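Long-range contacts in dual specificity protein phosphatase 14 (Homo sapiens, PDB 2WGP), which removes phosphate from tyrosine, serine and threonine residues of proteins, inactivating the MAP kinases ERK, JNK and p38 and damping T-cell receptor signalling: residues A83-Y88 with V151-Q156; V131-A136 with S168-V173. All blocks are in the same frame, centred on the assembly; numbering follows the deposited sequence.

In the fold
From the N terminus, the chain lays down most of its central mixed sheet before the loop that follows strand 71-74 supplies 83-88, just ahead of helix 89-101. Helix 116-129 then leads to 131-136, where helix 133-143 begins. Helix 151-165 starts with 151-156 and closes contact 1, joining that loop to the helix near the active-site Cys110. Beyond its end, 168-173 returns to the start of helix 133-143 and closes contact 2 on the way into strand 172-175. The segments alternate, so the two closed loops cross rather than nest. Trp154, on the helix of contact 1, packs on Leu133 and Val170 of contact 2, and Val151 touches Met172.

Contact 1 of 2, residues A83-Y88 with V151-Q156; sequences APIGLY and VGFWRQ
Ile85 lays its CD1 methyl over one face of the Phe153 ring, a CH-pi contact with CD1 4.0 Å from the ring centroid and displaced toward the rim. The isoleucine runs roughly perpendicular to the phenylalanine, and Ile85 CG2, the second branch, comes within 3.4 Å of Phe153 CD2. A beta-branched residue suits this place because both branches can be spent on one ring. With CG1 anti to the backbone N (chi1 -170°), CD1 reaches the face while CG2 lies against both the ring and Gln156 OE1. Ala83 CB meets the ring edge in its plane, 4.0 Å from Phe153 CE2.

Beside this apolar patch, the extended Gln156 side chain uses both ends of its amide on the loop backbone. Gln156 NE2 donates an almost straight bond of 2.9 Å to Ala83 O, which lies close to the amide plane. Gln156 OE1 accepts from Gly86 N at 2.8 Å. The two bonds flank Pro84 and Ile85, Pro84 being the centre of an inverse gamma turn, and the 3-10 segment 85-88 follows. Gly86 suits its place, where the backbone passes close to Gln156 OE1.

Phe153 also touches Asp79, in the loop leading to 83-88, and Ser115 and Arg116 of the HCxxGxxR P-loop of protein-tyrosine phosphatases. Its side chain lies about 8 Å from that of the phosphocysteine residue Cys110 and about 5 Å from a bound phosphate ion, probably from the crystallisation liquor, that may mark the pocket. A neutral amide thus satisfies two main-chain groups in a buried contact without adding a charge.

Contact 2 of 2, residues V131-A136 with S168-V173; sequences VCLLEA and STVKMV
Thr169 meets Leu134 and Cys132 at the start of helix 133-143, where Cys132 is the N-cap and forms a capping box with Glu135. From the threonine backbone outward, Thr169 CB lies 4.0 Å from Cys132 SG, with Leu134 CB only slightly farther, and the side chain then forks. The Thr169 CG2 methyl turns to the cysteine, 3.7 Å from Cys132 CB, while Thr169 OG1 accepts from Leu134 N at 3.0 Å with an N-H...O angle of 159°. OG1 sits between the backbone N and the carbonyl carbon (chi1 59°), which brings it to the first turn of the helix and leaves CG2 on the cysteine side. Threonine suits the place by offering a hydroxyl and a methyl from one carbon.

Glu161 of helix 151-165 completes the polar cluster, its OE2 hydrogen-bonding both Thr169 OG1 and Leu133 N. Replacing Thr169 with a valine would probably leave Leu134 N without its acceptor and Glu161 with one partner fewer at the helix start.

Val170 carries the contact into the apolar interior. Val170 CG2 packs 4.0 Å from Leu133 CG, and it also approaches Leu134 CB. Leu133 is buried and also touches Ile122 and Met126 of helix 116-129, so a branched aliphatic chain suits the junction between the helices and the loop leading into strand 172-175.

Within the capping box, Glu135 OE1 accepts from Cys132 N, and the reciprocal bond, from Glu135 N to Cys132 SG, is weak at 3.6 Å but fairly straight, at 165°.

Contact 1 of 2, residues A83-Y88 with V151-Q156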
ATOM      1  N   ALA A  83     -15.448  -0.364   1.821  1.00 23.88           N
ATOM      2  CA  ALA A  83     -16.685   0.139   2.415  1.00 23.78           C
ATOM      3  C   ALA A  83     -16.992  -0.765   3.609  1.00 23.69           C
ATOM      4  O   ALA A  83     -17.040  -2.011   3.462  1.00 23.92           O
ATOM      5  CB  ALA A  83     -17.836   0.114   1.423  1.00 23.39           C
ATOM      6  N   PRO A  84     -17.212  -0.159   4.792  1.00 23.78           N
ATOM      7  CA  PRO A  84     -17.403  -0.935   6.029  1.00 23.77           C
ATOM      8  C   PRO A  84     -18.842  -1.422   6.188  1.00 23.77           C
ATOM      9  O   PRO A  84     -19.528  -1.101   7.183  1.00 23.61           O
ATOM     10  CB  PRO A  84     -17.031   0.079   7.128  1.00 23.89           C
ATOM     11  CG  PRO A  84     -17.492   1.364   6.565  1.00 24.78           C
ATOM     12  CD  PRO A  84     -17.224   1.294   5.074  1.00 24.92           C
ATOM     13  N   ILE A  85     -19.271  -2.226   5.216  1.00 23.43           N
ATOM     14  CA  ILE A  85     -20.619  -2.789   5.169  1.00 23.31           C
ATOM     15  C   ILE A  85     -20.981  -3.606   6.431  1.00 22.80           C
ATOM     16  O   ILE A  85     -22.143  -3.624   6.868  1.00 22.22           O
ATOM     17  CB  ILE A  85     -20.814  -3.629   3.887  1.00 24.23           C
ATOM     18  CG1 ILE A  85     -22.280  -4.028   3.694  1.00 25.19           C
ATOM     19  CG2 ILE A  85     -19.945  -4.904   3.917  1.00 24.61           C
ATOM     20  CD1 ILE A  85     -22.598  -4.462   2.266  1.00 25.40           C
ATOM     21  N   GLY A  86     -19.987  -4.249   7.024  1.00 22.30           N
ATOM     22  CA  GLY A  86     -20.163  -4.997   8.249  1.00 22.63           C
ATOM     23  C   GLY A  86     -20.782  -4.232   9.411  1.00 22.61           C
ATOM     24  O   GLY A  86     -21.404  -4.834  10.296  1.00 23.34           O
ATOM     25  N   LEU A  87     -20.610  -2.909   9.414  1.00 23.56           N
ATOM     26  CA  LEU A  87     -21.184  -2.058  10.444  1.00 23.29           C
ATOM     27  C   LEU A  87     -22.713  -2.043  10.360  1.00 23.91           C
ATOM     28  O   LEU A  87     -23.378  -1.559  11.271  1.00 25.01           O
ATOM     29  CB  LEU A  87     -20.624  -0.623  10.336  1.00 22.54           C
ATOM     30  CG  LEU A  87     -19.147  -0.364  10.673  1.00 22.63           C
ATOM     31  CD1 LEU A  87     -18.727   1.108  10.439  1.00 20.77           C
ATOM     32  CD2 LEU A  87     -18.825  -0.758  12.116  1.00 22.45           C
ATOM     33  N   TYR A  88     -23.261  -2.537   9.255  1.00 24.41           N
ATOM     34  CA  TYR A  88     -24.701  -2.635   9.059  1.00 24.91           C
ATOM     35  C   TYR A  88     -25.240  -4.067   9.173  1.00 25.22           C
ATOM     36  O   TYR A  88     -26.438  -4.294   9.007  1.00 26.30           O
ATOM     37  CB  TYR A  88     -25.086  -2.037   7.714  1.00 24.82           C
ATOM     38  CG  TYR A  88     -24.832  -0.534   7.615  1.00 25.46           C
ATOM     39  CD1 TYR A  88     -25.777   0.385   8.082  1.00 26.48           C
ATOM     40  CD2 TYR A  88     -23.659  -0.041   7.074  1.00 25.51           C
ATOM     41  CE1 TYR A  88     -25.571   1.761   7.981  1.00 27.40           C
ATOM     42  CE2 TYR A  88     -23.444   1.352   6.970  1.00 26.70           C
ATOM     43  CZ  TYR A  88     -24.405   2.238   7.440  1.00 26.56           C
ATOM     44  OH  TYR A  88     -24.215   3.612   7.364  1.00 28.68           O
ATOM     45  N   VAL A 151     -14.517  -8.663  -2.824  1.00 23.47           N
ATOM     46  CA  VAL A 151     -13.640  -9.439  -1.913  1.00 23.48           C
ATOM     47  C   VAL A 151     -13.533  -8.871  -0.493  1.00 23.51           C
ATOM     48  O   VAL A 151     -13.354  -9.645   0.461  1.00 23.49           O
ATOM     49  CB  VAL A 151     -12.243  -9.699  -2.504  1.00 24.03           C
ATOM     50  CG1 VAL A 151     -12.391 -10.622  -3.748  1.00 24.68           C
ATOM     51  CG2 VAL A 151     -11.517  -8.371  -2.807  1.00 25.50           C
ATOM     52  N   GLY A 152     -13.652  -7.543  -0.352  1.00 22.20           N
ATOM     53  CA  GLY A 152     -13.662  -6.908   0.973  1.00 22.27           C
ATOM     54  C   GLY A 152     -14.898  -7.272   1.779  1.00 22.39           C
ATOM     55  O   GLY A 152     -14.829  -7.580   2.996  1.00 22.74           O
ATOM     56  N   PHE A 153     -16.038  -7.290   1.094  1.00 22.72           N
ATOM     57  CA  PHE A 153     -17.275  -7.744   1.697  1.00 21.78           C
ATOM     58  C   PHE A 153     -17.141  -9.196   2.184  1.00 21.80           C
ATOM     59  O   PHE A 153     -17.635  -9.528   3.259  1.00 20.75           O
ATOM     60  CB  PHE A 153     -18.463  -7.589   0.723  1.00 22.22           C
ATOM     61  CG  PHE A 153     -18.854  -6.143   0.408  1.00 21.89           C
ATOM     62  CD1 PHE A 153     -19.886  -5.891  -0.491  1.00 23.62           C
ATOM     63  CD2 PHE A 153     -18.243  -5.057   1.019  1.00 22.96           C
ATOM     64  CE1 PHE A 153     -20.294  -4.601  -0.786  1.00 21.74           C
ATOM     65  CE2 PHE A 153     -18.644  -3.739   0.724  1.00 23.05           C
ATOM     66  CZ  PHE A 153     -19.669  -3.515  -0.183  1.00 20.53           C
ATOM     67  N   TRP A 154     -16.524 -10.061   1.380  1.00 21.43           N
ATOM     68  CA  TRP A 154     -16.188 -11.418   1.801  1.00 21.91           C
ATOM     69  C   TRP A 154     -15.344 -11.477   3.084  1.00 22.00           C
ATOM     70  O   TRP A 154     -15.686 -12.235   3.979  1.00 22.63           O
ATOM     71  CB  TRP A 154     -15.534 -12.217   0.663  1.00 21.50           C
ATOM     72  CG  TRP A 154     -16.559 -12.872  -0.194  1.00 21.76           C
ATOM     73  CD1 TRP A 154     -16.925 -12.509  -1.443  1.00 22.31           C
ATOM     74  CD2 TRP A 154     -17.367 -14.002   0.153  1.00 19.50           C
ATOM     75  NE1 TRP A 154     -17.908 -13.340  -1.912  1.00 24.06           N
ATOM     76  CE2 TRP A 154     -18.207 -14.264  -0.948  1.00 23.12           C
ATOM     77  CE3 TRP A 154     -17.468 -14.816   1.295  1.00 21.51           C
ATOM     78  CZ2 TRP A 154     -19.135 -15.315  -0.955  1.00 23.61           C
ATOM     79  CZ3 TRP A 154     -18.381 -15.874   1.275  1.00 21.51           C
ATOM     80  CH2 TRP A 154     -19.199 -16.108   0.159  1.00 22.24           C
ATOM     81  N   ARG A 155     -14.258 -10.713   3.160  1.00 22.78           N
ATOM     82  CA  ARG A 155     -13.456 -10.607   4.406  1.00 23.43           C
ATOM     83  C   ARG A 155     -14.356 -10.262   5.602  1.00 23.44           C
ATOM     84  O   ARG A 155     -14.264 -10.871   6.660  1.00 21.91           O
ATOM     85  CB  ARG A 155     -12.336  -9.569   4.293  1.00 23.78           C
ATOM     86  CG  ARG A 155     -11.240  -9.937   3.330  1.00 29.14           C
ATOM     87  CD  ARG A 155     -10.013  -9.023   3.474  1.00 34.06           C
ATOM     88  NE  ARG A 155     -10.244  -7.634   3.055  1.00 38.64           N
ATOM     89  CZ  ARG A 155     -10.130  -7.149   1.809  1.00 42.12           C
ATOM     90  NH1 ARG A 155      -9.803  -7.934   0.783  1.00 44.67           N
ATOM     91  NH2 ARG A 155     -10.360  -5.859   1.597  1.00 42.58           N
ATOM     92  N   GLN A 156     -15.276  -9.337   5.386  1.00 22.86           N
ATOM     93  CA  GLN A 156     -16.136  -8.868   6.464  1.00 23.40           C
ATOM     94  C   GLN A 156     -17.163  -9.923   6.853  1.00 23.15           C
ATOM     95  O   GLN A 156     -17.415 -10.135   8.044  1.00 24.67           O
ATOM     96  CB  GLN A 156     -16.787  -7.533   6.077  1.00 22.59           C
ATOM     97  CG  GLN A 156     -15.782  -6.390   5.906  1.00 23.86           C
ATOM     98  CD  GLN A 156     -16.417  -5.072   5.510  1.00 24.13           C
ATOM     99  OE1 GLN A 156     -17.337  -4.593   6.186  1.00 23.81           O
ATOM    100  NE2 GLN A 156     -15.901  -4.442   4.436  1.00 26.70           N
TER

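Contact 2 of 2, residues V131-A136 with S168-V173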
ATOM      1  N   VAL A 131     -27.478 -20.587   9.762  1.00 27.89           N
ATOM      2  CA  VAL A 131     -26.855 -21.256   8.646  1.00 27.43           C
ATOM      3  C   VAL A 131     -25.434 -20.660   8.553  1.00 26.17           C
ATOM      4  O   VAL A 131     -25.251 -19.478   8.812  1.00 25.10           O
ATOM      5  CB  VAL A 131     -27.812 -21.066   7.423  1.00 27.84           C
ATOM      6  CG1 VAL A 131     -27.592 -19.777   6.688  1.00 25.70           C
ATOM      7  CG2 VAL A 131     -27.868 -22.285   6.547  1.00 31.12           C
ATOM      8  N   CYS A 132     -24.431 -21.492   8.257  1.00 24.52           N
ATOM      9  CA  CYS A 132     -23.074 -21.017   8.098  1.00 24.48           C
ATOM     10  C   CYS A 132     -22.948 -20.181   6.813  1.00 23.50           C
ATOM     11  O   CYS A 132     -23.870 -20.134   5.964  1.00 23.94           O
ATOM     12  CB  CYS A 132     -22.084 -22.189   8.078  1.00 24.58           C
ATOM     13  SG  CYS A 132     -22.153 -23.232   6.605  1.00 25.54           S
ATOM     14  N   LEU A 133     -21.814 -19.520   6.677  1.00 22.53           N
ATOM     15  CA  LEU A 133     -21.576 -18.611   5.561  1.00 22.35           C
ATOM     16  C   LEU A 133     -21.657 -19.321   4.195  1.00 22.04           C
ATOM     17  O   LEU A 133     -22.245 -18.785   3.257  1.00 21.48           O
ATOM     18  CB  LEU A 133     -20.220 -17.937   5.711  1.00 22.04           C
ATOM     19  CG  LEU A 133     -19.761 -16.985   4.628  1.00 21.59           C
ATOM     20  CD1 LEU A 133     -20.841 -15.914   4.337  1.00 24.80           C
ATOM     21  CD2 LEU A 133     -18.440 -16.340   5.070  1.00 21.98           C
ATOM     22  N   LEU A 134     -21.089 -20.525   4.089  1.00 22.75           N
ATOM     23  CA  LEU A 134     -21.147 -21.259   2.824  1.00 23.47           C
ATOM     24  C   LEU A 134     -22.619 -21.563   2.454  1.00 23.99           C
ATOM     25  O   LEU A 134     -23.040 -21.349   1.307  1.00 22.63           O
ATOM     26  CB  LEU A 134     -20.321 -22.544   2.892  1.00 23.60           C
ATOM     27  CG  LEU A 134     -20.325 -23.423   1.651  1.00 23.61           C
ATOM     28  CD1 LEU A 134     -19.863 -22.657   0.388  1.00 20.73           C
ATOM     29  CD2 LEU A 134     -19.490 -24.718   1.889  1.00 23.43           C
ATOM     30  N   GLU A 135     -23.397 -22.030   3.430  1.00 23.95           N
ATOM     31  CA  GLU A 135     -24.814 -22.330   3.189  1.00 25.08           C
ATOM     32  C   GLU A 135     -25.613 -21.073   2.829  1.00 23.99           C
ATOM     33  O   GLU A 135     -26.472 -21.125   1.964  1.00 22.74           O
ATOM     34  CB  GLU A 135     -25.486 -22.978   4.408  1.00 25.77           C
ATOM     35  CG  GLU A 135     -25.010 -24.333   4.845  1.00 29.65           C
ATOM     36  CD  GLU A 135     -25.731 -24.821   6.161  1.00 33.04           C
ATOM     37  OE1 GLU A 135     -25.401 -24.364   7.316  1.00 33.06           O
ATOM     38  OE2 GLU A 135     -26.639 -25.680   6.026  1.00 37.48           O
ATOM     39  N   ALA A 136     -25.320 -19.966   3.517  1.00 23.23           N
ATOM     40  CA  ALA A 136     -26.009 -18.689   3.323  1.00 23.33           C
ATOM     41  C   ALA A 136     -25.740 -18.146   1.903  1.00 22.90           C
ATOM     42  O   ALA A 136     -26.648 -17.716   1.217  1.00 23.55           O
ATOM     43  CB  ALA A 136     -25.573 -17.664   4.419  1.00 21.85           C
ATOM     44  N   SER A 168     -15.173 -20.719  10.695  1.00 29.31           N
ATOM     45  CA  SER A 168     -15.474 -20.238   9.371  1.00 29.11           C
ATOM     46  C   SER A 168     -15.613 -21.393   8.362  1.00 27.41           C
ATOM     47  O   SER A 168     -14.987 -22.439   8.498  1.00 27.66           O
ATOM     48  CB  SER A 168     -14.447 -19.163   8.943  1.00 29.72           C
ATOM     49  OG  SER A 168     -13.169 -19.699   8.683  1.00 33.29           O
ATOM     50  N   THR A 169     -16.474 -21.193   7.361  1.00 25.91           N
ATOM     51  CA  THR A 169     -16.727 -22.187   6.323  1.00 24.14           C
ATOM     52  C   THR A 169     -16.309 -21.729   4.923  1.00 23.30           C
ATOM     53  O   THR A 169     -16.475 -22.480   3.938  1.00 21.71           O
ATOM     54  CB  THR A 169     -18.213 -22.619   6.351  1.00 23.99           C
ATOM     55  OG1 THR A 169     -19.056 -21.481   6.144  1.00 24.48           O
ATOM     56  CG2 THR A 169     -18.540 -23.260   7.712  1.00 21.99           C
ATOM     57  N   VAL A 170     -15.768 -20.506   4.852  1.00 23.72           N
ATOM     58  CA  VAL A 170     -15.141 -19.949   3.648  1.00 24.10           C
ATOM     59  C   VAL A 170     -13.841 -19.269   4.079  1.00 24.49           C
ATOM     60  O   VAL A 170     -13.797 -18.600   5.112  1.00 24.77           O
ATOM     61  CB  VAL A 170     -16.054 -18.892   2.966  1.00 24.35           C
ATOM     62  CG1 VAL A 170     -15.382 -18.295   1.714  1.00 24.16           C
ATOM     63  CG2 VAL A 170     -17.412 -19.511   2.621  1.00 24.76           C
ATOM     64  N   LYS A 171     -12.801 -19.450   3.279  1.00 24.30           N
ATOM     65  CA  LYS A 171     -11.476 -18.895   3.504  1.00 25.13           C
ATOM     66  C   LYS A 171     -11.088 -18.051   2.299  1.00 23.52           C
ATOM     67  O   LYS A 171     -11.448 -18.375   1.170  1.00 22.35           O
ATOM     68  CB  LYS A 171     -10.450 -20.019   3.602  1.00 26.15           C
ATOM     69  CG  LYS A 171      -9.730 -20.087   4.919  1.00 31.42           C
ATOM     70  CD  LYS A 171      -9.213 -21.504   5.231  1.00 36.41           C
ATOM     71  CE  LYS A 171      -7.917 -21.859   4.477  1.00 38.84           C
ATOM     72  NZ  LYS A 171      -6.999 -22.633   5.380  1.00 39.77           N
ATOM     73  N   MET A 172     -10.317 -17.002   2.548  1.00 23.74           N
ATOM     74  CA  MET A 172      -9.724 -16.213   1.465  1.00 23.00           C
ATOM     75  C   MET A 172      -8.442 -16.928   1.029  1.00 22.53           C
ATOM     76  O   MET A 172      -7.619 -17.328   1.857  1.00 21.25           O
ATOM     77  CB  MET A 172      -9.455 -14.779   1.926  1.00 23.23           C
ATOM     78  CG  MET A 172     -10.704 -14.059   2.442  1.00 24.01           C
ATOM     79  SD  MET A 172     -12.021 -13.791   1.237  1.00 24.39           S
ATOM     80  CE  MET A 172     -11.271 -12.665   0.105  1.00 25.39           C
ATOM     81  N   VAL A 173      -8.316 -17.108  -0.278  1.00 22.50           N
ATOM     82  CA  VAL A 173      -7.197 -17.819  -0.870  1.00 22.89           C
ATOM     83  C   VAL A 173      -6.598 -16.980  -2.001  1.00 23.36           C
ATOM     84  O   VAL A 173      -7.306 -16.233  -2.682  1.00 22.45           O
ATOM     85  CB  VAL A 173      -7.606 -19.227  -1.371  1.00 23.71           C
ATOM     86  CG1 VAL A 173      -8.118 -20.115  -0.168  1.00 22.82           C
ATOM     87  CG2 VAL A 173      -8.625 -19.141  -2.515  1.00 22.36           C
TER